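Local atomic coordinates of transcriptional regulator (Aquifex aeolicus, PDB entry 2EH3), a protein that probably binds DNA through a helix-turn-helix motif and regulates transcription as a TetR/AcrR-type regulator. Residues I61-L64 with F65-K69; E78-L81 with E82-R86. One frame throughout, in Å; residues are numbered along the deposited sequence.

Interaction 1: I61-L64 with F65-K69; sequences IISL and FEENK
Phe65 and Ile61 meet one turn apart near the C-terminal end of helix 46-67, the helix that leads from the DNA-binding part of the TetR-like fold into its all-helical C-terminal part. Their side chains run side by side, with the Ile61 methyl CG2 3.7 Å from CE2 of the Phe65 ring. The Ile61 torsion (chi1 -63°) sets CG2 opposite the backbone N, on the side of the carbonyl carbon where the ring of the next turn lies, and sends CG1 the other way. Leu64 contributes from the neighbouring position: its CD2 lies over one face of the Phe65 ring, a looser approach at 4.5 Å from CG. Beyond these two neighbours the ring packs on Arg118 and Phe119 of helix 105-126, whereas Leu64 faces helix 73-86. Without the ring, as with an alanine at this position, the Ile61 methyl and Leu64 CD2 would probably lose their aromatic partner and a gap would open toward helix 105-126.

Regular i to i+4 bonds carry the backbone through this turn; the last of them runs from Glu67 N to Ser63 O, 2.8 Å. The next, Asn68 N to Leu64 O, is weak, bent to 121° at the hydrogen, where the helix ends and Asn68 leaves helical geometry. On the polar side of the helix, Ser63 OG is hydrogen-bonded to Lys59 O one turn back and also to a water. That water links it to the extended Glu67 side chain, donating to OE2 at 2.9 Å.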
# COMPACT_ATOMS: atom_id res chain seq x y z
N ILE A 61 -16.14 -8.33 -6.95
CA ILE A 61 -15.86 -8.54 -5.54
C ILE A 61 -17.16 -8.64 -4.76
O ILE A 61 -17.32 -9.51 -3.89
CB ILE A 61 -14.98 -7.40 -4.97
CG1 ILE A 61 -13.62 -7.42 -5.68
CG2 ILE A 61 -14.78 -7.59 -3.46
CD1 ILE A 61 -12.86 -8.71 -5.54
N ILE A 62 -18.10 -7.76 -5.07
CA ILE A 62 -19.41 -7.81 -4.41
C ILE A 62 -20.02 -9.19 -4.70
O ILE A 62 -20.54 -9.83 -3.78
CB ILE A 62 -20.32 -6.69 -4.94
CG1 ILE A 62 -19.75 -5.35 -4.48
CG2 ILE A 62 -21.78 -6.88 -4.44
CD1 ILE A 62 -20.56 -4.15 -4.96
N SER A 63 -19.97 -9.63 -5.95
CA SER A 63 -20.51 -10.95 -6.32
C SER A 63 -19.84 -12.06 -5.54
O SER A 63 -20.51 -13.00 -5.08
CB SER A 63 -20.32 -11.21 -7.82
OG SER A 63 -21.16 -10.37 -8.56
N LEU A 64 -18.52 -11.98 -5.40
CA LEU A 64 -17.78 -12.98 -4.66
C LEU A 64 -18.34 -13.13 -3.24
O LEU A 64 -18.57 -14.24 -2.76
CB LEU A 64 -16.29 -12.59 -4.60
CG LEU A 64 -15.36 -13.48 -3.78
CD1 LEU A 64 -14.07 -13.73 -4.56
CD2 LEU A 64 -15.05 -12.82 -2.46
N PHE A 65 -18.55 -12.00 -2.56
CA PHE A 65 -19.07 -12.06 -1.21
C PHE A 65 -20.48 -12.62 -1.20
O PHE A 65 -20.80 -13.46 -0.37
CB PHE A 65 -19.10 -10.67 -0.56
CG PHE A 65 -17.78 -10.24 -0.00
CD1 PHE A 65 -17.25 -10.87 1.11
CD2 PHE A 65 -17.06 -9.20 -0.60
CE1 PHE A 65 -16.02 -10.48 1.62
CE2 PHE A 65 -15.83 -8.81 -0.08
CZ PHE A 65 -15.32 -9.46 1.04
N GLU A 66 -21.32 -12.18 -2.13
CA GLU A 66 -22.71 -12.64 -2.15
C GLU A 66 -22.81 -14.13 -2.45
O GLU A 66 -23.59 -14.86 -1.81
CB GLU A 66 -23.54 -11.85 -3.19
CG GLU A 66 -23.73 -10.35 -2.89
CD GLU A 66 -24.45 -9.61 -4.03
OE1 GLU A 66 -24.42 -10.10 -5.18
OE2 GLU A 66 -25.05 -8.54 -3.78
N GLU A 67 -22.01 -14.60 -3.40
CA GLU A 67 -22.07 -15.99 -3.83
C GLU A 67 -21.36 -17.01 -2.95
O GLU A 67 -21.53 -18.22 -3.13
CB GLU A 67 -21.52 -16.11 -5.25
CG GLU A 67 -22.26 -15.24 -6.25
CD GLU A 67 -21.53 -15.10 -7.59
OE1 GLU A 67 -20.37 -15.52 -7.72
OE2 GLU A 67 -22.13 -14.52 -8.52
N ASN A 68 -20.56 -16.53 -2.00
CA ASN A 68 -19.79 -17.41 -1.15
C ASN A 68 -19.94 -17.12 0.33
O ASN A 68 -19.08 -17.49 1.13
CB ASN A 68 -18.31 -17.32 -1.54
CG ASN A 68 -18.09 -17.68 -3.00
OD1 ASN A 68 -17.97 -16.81 -3.87
ND2 ASN A 68 -18.08 -18.97 -3.27
N LYS A 69 -21.08 -16.55 0.70
CA LYS A 69 -21.32 -16.21 2.10
C LYS A 69 -21.44 -17.41 3.04
O LYS A 69 -21.33 -17.26 4.26
CB LYS A 69 -22.56 -15.31 2.23
CG LYS A 69 -23.84 -15.98 1.85
CD LYS A 69 -25.02 -15.04 2.09
CE LYS A 69 -24.88 -13.74 1.34
NZ LYS A 69 -25.97 -12.80 1.72
O HOH W 1 -23.67 -12.05 -8.26

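Interaction 2: E78-L81 with E82-R86; sequences EMFL and EVLYR. With MG (magnesium ion), chain C; MG (magnesium ion), chain B.
A magnesium site built on one helical turn joins Glu78 and Glu82 in helix 73-86, within the tetracycline-repressor-like C-terminal domain. Spaced i to i+4, the two carboxylates converge on the same ion: Glu78 OE2 binds the chain C magnesium at 2.3 Å and Glu82 OE2 binds it at 2.5 Å. Their planes are turned 77° apart, and the two OE2 atoms come within 3.1 Å of each other, a closeness the shared cation probably makes tolerable. Lys161 of helix 157-171 adds positive charge here, hydrogen-bonding Glu82 OE2 and, weakly, Glu78 OE2. Glu78 also bridges two metals, since its other oxygen, OE1, binds the chain B magnesium at 2.3 Å, an ion also held by two waters and shared with Glu75.

The torsions bring the oxygens together. Glu78 carries CG anti to its backbone N (chi1 175°), whereas Glu82 has CG anti to the carbonyl carbon (chi1 -73°); beyond CG both chains are extended. Beside the site, the selenomethionine at Met79 brings SE to 3.6 Å from Glu82 OE1.

Another side of the same turn is apolar. The Phe80 ring meets Leu84 obliquely, CE1 lying 3.9 Å from CD1, and both side chains also pack on Leu142 of helix 131-152. Toward helix 46-67 the turn presents Phe80 and Val83. Four main-chain bonds span the turn, that from Leu84 N to Phe80 O being the straightest. The remaining oxygen of Glu82 is tied to the first metal through its water: OE1 accepts a hydrogen bond of 2.7 Å from the water that coordinates the chain C magnesium.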
# COMPACT_ATOMS: atom_id res chain seq x y z
N GLU A 78 -9.62 -17.68 -0.11
CA GLU A 78 -8.94 -18.27 -1.24
C GLU A 78 -9.57 -17.77 -2.55
O GLU A 78 -8.86 -17.46 -3.51
CB GLU A 78 -9.05 -19.79 -1.17
CG GLU A 78 -8.44 -20.49 -2.42
CD GLU A 78 -8.61 -21.97 -2.43
OE1 GLU A 78 -9.01 -22.58 -1.42
OE2 GLU A 78 -8.35 -22.56 -3.52
N MSE A 79 -10.89 -17.67 -2.58
CA MSE A 79 -11.58 -17.20 -3.77
C MSE A 79 -11.29 -15.74 -4.06
O MSE A 79 -11.15 -15.33 -5.22
CB MSE A 79 -13.08 -17.39 -3.59
CG MSE A 79 -13.89 -17.00 -4.78
SE MSE A 79 -13.77 -18.30 -6.22
CE MSE A 79 -13.97 -19.86 -5.22
N PHE A 80 -11.21 -14.96 -2.98
CA PHE A 80 -10.92 -13.53 -3.05
C PHE A 80 -9.54 -13.36 -3.69
O PHE A 80 -9.37 -12.57 -4.60
CB PHE A 80 -10.98 -12.97 -1.59
CG PHE A 80 -11.02 -11.45 -1.46
CD1 PHE A 80 -11.01 -10.60 -2.56
CD2 PHE A 80 -11.05 -10.88 -0.18
CE1 PHE A 80 -11.03 -9.21 -2.41
CE2 PHE A 80 -11.07 -9.48 -0.02
CZ PHE A 80 -11.05 -8.65 -1.14
N LEU A 81 -8.55 -14.12 -3.22
CA LEU A 81 -7.22 -14.05 -3.81
C LEU A 81 -7.24 -14.49 -5.27
O LEU A 81 -6.58 -13.88 -6.11
CB LEU A 81 -6.24 -14.91 -3.01
CG LEU A 81 -4.85 -15.11 -3.63
CD1 LEU A 81 -4.09 -13.80 -3.77
CD2 LEU A 81 -4.06 -16.09 -2.73
N GLU A 82 -8.00 -15.53 -5.60
CA GLU A 82 -8.03 -15.96 -6.98
C GLU A 82 -8.57 -14.86 -7.91
O GLU A 82 -8.01 -14.63 -8.99
CB GLU A 82 -8.87 -17.23 -7.10
CG GLU A 82 -8.17 -18.45 -6.53
CD GLU A 82 -9.11 -19.60 -6.28
OE1 GLU A 82 -10.34 -19.38 -6.37
OE2 GLU A 82 -8.66 -20.74 -5.97
N VAL A 83 -9.64 -14.19 -7.49
CA VAL A 83 -10.21 -13.11 -8.29
C VAL A 83 -9.22 -11.96 -8.40
O VAL A 83 -9.00 -11.45 -9.49
CB VAL A 83 -11.54 -12.60 -7.70
CG1 VAL A 83 -11.98 -11.28 -8.38
CG2 VAL A 83 -12.61 -13.70 -7.90
N LEU A 84 -8.61 -11.55 -7.29
CA LEU A 84 -7.65 -10.45 -7.39
C LEU A 84 -6.51 -10.82 -8.35
O LEU A 84 -6.04 -9.96 -9.11
CB LEU A 84 -7.07 -10.11 -6.02
CG LEU A 84 -8.06 -9.56 -4.99
CD1 LEU A 84 -7.37 -9.42 -3.64
CD2 LEU A 84 -8.59 -8.22 -5.47
N TYR A 85 -6.06 -12.08 -8.32
CA TYR A 85 -4.97 -12.51 -9.18
C TYR A 85 -5.40 -12.47 -10.65
O TYR A 85 -4.64 -11.99 -11.49
CB TYR A 85 -4.50 -13.93 -8.80
CG TYR A 85 -3.19 -14.32 -9.43
CD1 TYR A 85 -1.97 -14.02 -8.79
CD2 TYR A 85 -3.15 -14.91 -10.68
CE1 TYR A 85 -0.73 -14.33 -9.40
CE2 TYR A 85 -1.91 -15.22 -11.31
CZ TYR A 85 -0.72 -14.92 -10.65
OH TYR A 85 0.47 -15.23 -11.25
N ARG A 86 -6.60 -12.96 -10.95
CA ARG A 86 -7.12 -12.91 -12.33
C ARG A 86 -7.23 -11.44 -12.78
O ARG A 86 -6.98 -11.13 -13.95
CB ARG A 86 -8.52 -13.54 -12.42
CG ARG A 86 -8.59 -15.04 -12.18
CD ARG A 86 -9.86 -15.64 -12.81
NE ARG A 86 -11.09 -14.94 -12.45
CZ ARG A 86 -11.79 -15.16 -11.34
NH1 ARG A 86 -11.38 -16.06 -10.46
NH2 ARG A 86 -12.91 -14.47 -11.11
MG MG C . -9.74 -22.90 -5.36
MG MG B . -10.00 -24.69 -1.39
O HOH W 2 -11.24 -21.25 -4.61
O HOH W 3 -11.23 -26.64 -0.73
O HOH W 4 -8.14 -25.51 -0.20

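Interactions 1 and 2 lie on successive helices, 46-67 (at its C-terminal end) and 73-86, and pack directly on each other. Leu64 CD1 reaches Met79 CG at 3.3 Å and Val83 CG2 at 3.7 Å, while Ile61 CD1 meets Phe80 CE1 at 3.7 Å, so the apolar sides of both helices form one interior seam. Their polar sides differ. Interaction 1 mixes buried and exposed residues, its polar side being hydrated helix surface; interaction 2 lies nearer the chain centre with no exposed residue among those that touch, and its polar side is a metal site. Beyond the seam, interaction 1 packs on helix 105-126, and interaction 2 on helices 131-152 and 157-171.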